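Local coordinates for glutathione S-transferase (Bombyx mori, PDB 5ZFG), which probably conjugates glutathione to electrophilic substrates as a glutathione transferase and metabolises the insecticide diazinon in the silkworm, at residues Val192-Pro195 with Asp196-Lys199. Sequence-based numbering, arbitrary orientation.
Sequences VKYP and DLWK
Tyr194 and Leu197 meet side by side at the short turn between two helices, their side chains running in the same direction. Leu197 CD1 lies 4.0 Å from Tyr194 CD1 and equally close to Tyr194 CB, so the methyl touches the CB of Tyr194 and the near ring carbon CD1, approaching the ring obliquely. In both residues CG is anti to the carbonyl carbon (chi1 -62° in Tyr194). Trp198 is turned differently: its CG stands opposite the backbone N across the CA-CB bond (chi1 168°), and the indole leads away from 192-195, leaving CB 3.7 Å from Tyr194 O.

The backbone evidence identifies Tyr194 as the N-cap residue. It is the first to leave helical phi/psi after the preceding helix, and its carbonyl accepts the first i to i+4 bond of the next one, Trp198 N to Tyr194 O at 2.9 Å, with a nearly straight N-H...O angle of 166°. Lys199 N repeats the pattern on Pro195 O, also at 2.9 Å but less straight. Pro195, lacking an N-H, fits the first turn, where no such donor is needed.

The junction links helix 181-193 to helix 195-208 in the all-helical C-terminal domain. There Leu197 packs against Phe190, Leu156 and Phe161 of helix 160-172, and Trp198 reaches Met168 and bonds through NE1 to Glu202. Leu197 also touches Val22 and Ala23 of helix 12-23 in the N-terminal thioredoxin-like domain, which places the turn against the interface of the two domains.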
loop_
_atom_site.group_PDB
_atom_site.type_symbol
_atom_site.label_atom_id
_atom_site.label_comp_id
_atom_site.label_asym_id
_atom_site.label_seq_id
_atom_site.Cartn_x
_atom_site.Cartn_y
_atom_site.Cartn_z
ATOM N N VAL B 192 14.177 -21.971 -8.239
ATOM C CA VAL B 192 15.272 -22.526 -9.030
ATOM C C VAL B 192 16.181 -21.420 -9.548
ATOM O O VAL B 192 17.411 -21.561 -9.550
ATOM C CB VAL B 192 14.699 -23.383 -10.174
ATOM C CG1 VAL B 192 15.816 -23.889 -11.084
ATOM C CG2 VAL B 192 13.914 -24.545 -9.606
ATOM N N LYS B 193 15.599 -20.304 -9.985
ATOM C CA LYS B 193 16.397 -19.217 -10.532
ATOM C C LYS B 193 17.107 -18.414 -9.446
ATOM O O LYS B 193 18.176 -17.847 -9.708
ATOM C CB LYS B 193 15.507 -18.305 -11.375
ATOM C CG LYS B 193 14.863 -19.005 -12.563
ATOM C CD LYS B 193 15.776 -18.983 -13.784
ATOM C CE LYS B 193 15.316 -19.970 -14.853
ATOM N NZ LYS B 193 15.645 -21.383 -14.508
ATOM N N TYR B 194 16.541 -18.350 -8.234
ATOM C CA TYR B 194 17.072 -17.510 -7.155
ATOM C C TYR B 194 17.154 -18.289 -5.850
ATOM O O TYR B 194 16.507 -17.934 -4.856
ATOM C CB TYR B 194 16.207 -16.259 -6.976
ATOM C CG TYR B 194 16.185 -15.402 -8.198
ATOM C CD1 TYR B 194 17.201 -14.487 -8.439
ATOM C CD2 TYR B 194 15.167 -15.524 -9.134
ATOM C CE1 TYR B 194 17.194 -13.698 -9.579
ATOM C CE2 TYR B 194 15.154 -14.745 -10.272
ATOM C CZ TYR B 194 16.169 -13.837 -10.487
ATOM O OH TYR B 194 16.149 -13.058 -11.620
ATOM N N PRO B 195 17.967 -19.350 -5.804
ATOM C CA PRO B 195 17.976 -20.203 -4.602
ATOM C C PRO B 195 18.437 -19.490 -3.341
ATOM O O PRO B 195 17.976 -19.838 -2.248
ATOM C CB PRO B 195 18.932 -21.347 -4.992
ATOM C CG PRO B 195 19.799 -20.773 -6.061
ATOM C CD PRO B 195 18.907 -19.830 -6.835
ATOM N N ASP B 196 19.369 -18.540 -3.454
ATOM C CA ASP B 196 19.806 -17.777 -2.288
ATOM C C ASP B 196 18.660 -16.964 -1.694
ATOM O O ASP B 196 18.490 -16.907 -0.470
ATOM C CB ASP B 196 20.962 -16.854 -2.678
ATOM C CG ASP B 196 20.590 -15.887 -3.806
ATOM O OD1 ASP B 196 19.951 -16.325 -4.795
ATOM O OD2 ASP B 196 20.926 -14.686 -3.697
ATOM N N LEU B 197 17.859 -16.334 -2.548
ATOM C CA LEU B 197 16.712 -15.569 -2.061
ATOM C C LEU B 197 15.642 -16.488 -1.492
ATOM O O LEU B 197 15.046 -16.193 -0.444
ATOM C CB LEU B 197 16.150 -14.723 -3.196
ATOM C CG LEU B 197 17.146 -13.741 -3.828
ATOM C CD1 LEU B 197 16.443 -12.843 -4.861
ATOM C CD2 LEU B 197 17.860 -12.908 -2.746
ATOM N N TRP B 198 15.388 -17.613 -2.158
ATOM C CA TRP B 198 14.394 -18.546 -1.644
ATOM C C TRP B 198 14.816 -19.104 -0.289
ATOM O O TRP B 198 13.961 -19.378 0.558
ATOM C CB TRP B 198 14.128 -19.681 -2.651
ATOM C CG TRP B 198 13.338 -20.758 -1.994
ATOM C CD1 TRP B 198 13.788 -21.989 -1.602
ATOM C CD2 TRP B 198 11.980 -20.666 -1.541
ATOM N NE1 TRP B 198 12.785 -22.678 -0.961
ATOM C CE2 TRP B 198 11.665 -21.888 -0.912
ATOM C CE3 TRP B 198 10.996 -19.673 -1.618
ATOM C CZ2 TRP B 198 10.409 -22.145 -0.367
ATOM C CZ3 TRP B 198 9.748 -19.933 -1.076
ATOM C CH2 TRP B 198 9.468 -21.154 -0.455
ATOM N N LYS B 199 16.128 -19.232 -0.038
ATOM C CA LYS B 199 16.579 -19.700 1.274
ATOM C C LYS B 199 16.022 -18.846 2.402
ATOM O O LYS B 199 15.760 -19.360 3.495
ATOM C CB LYS B 199 18.106 -19.693 1.351
ATOM C CG LYS B 199 18.764 -21.028 1.074
ATOM C CD LYS B 199 20.205 -21.022 1.572
ATOM C CE LYS B 199 20.846 -22.395 1.448
ATOM N NZ LYS B 199 21.407 -22.582 0.081
#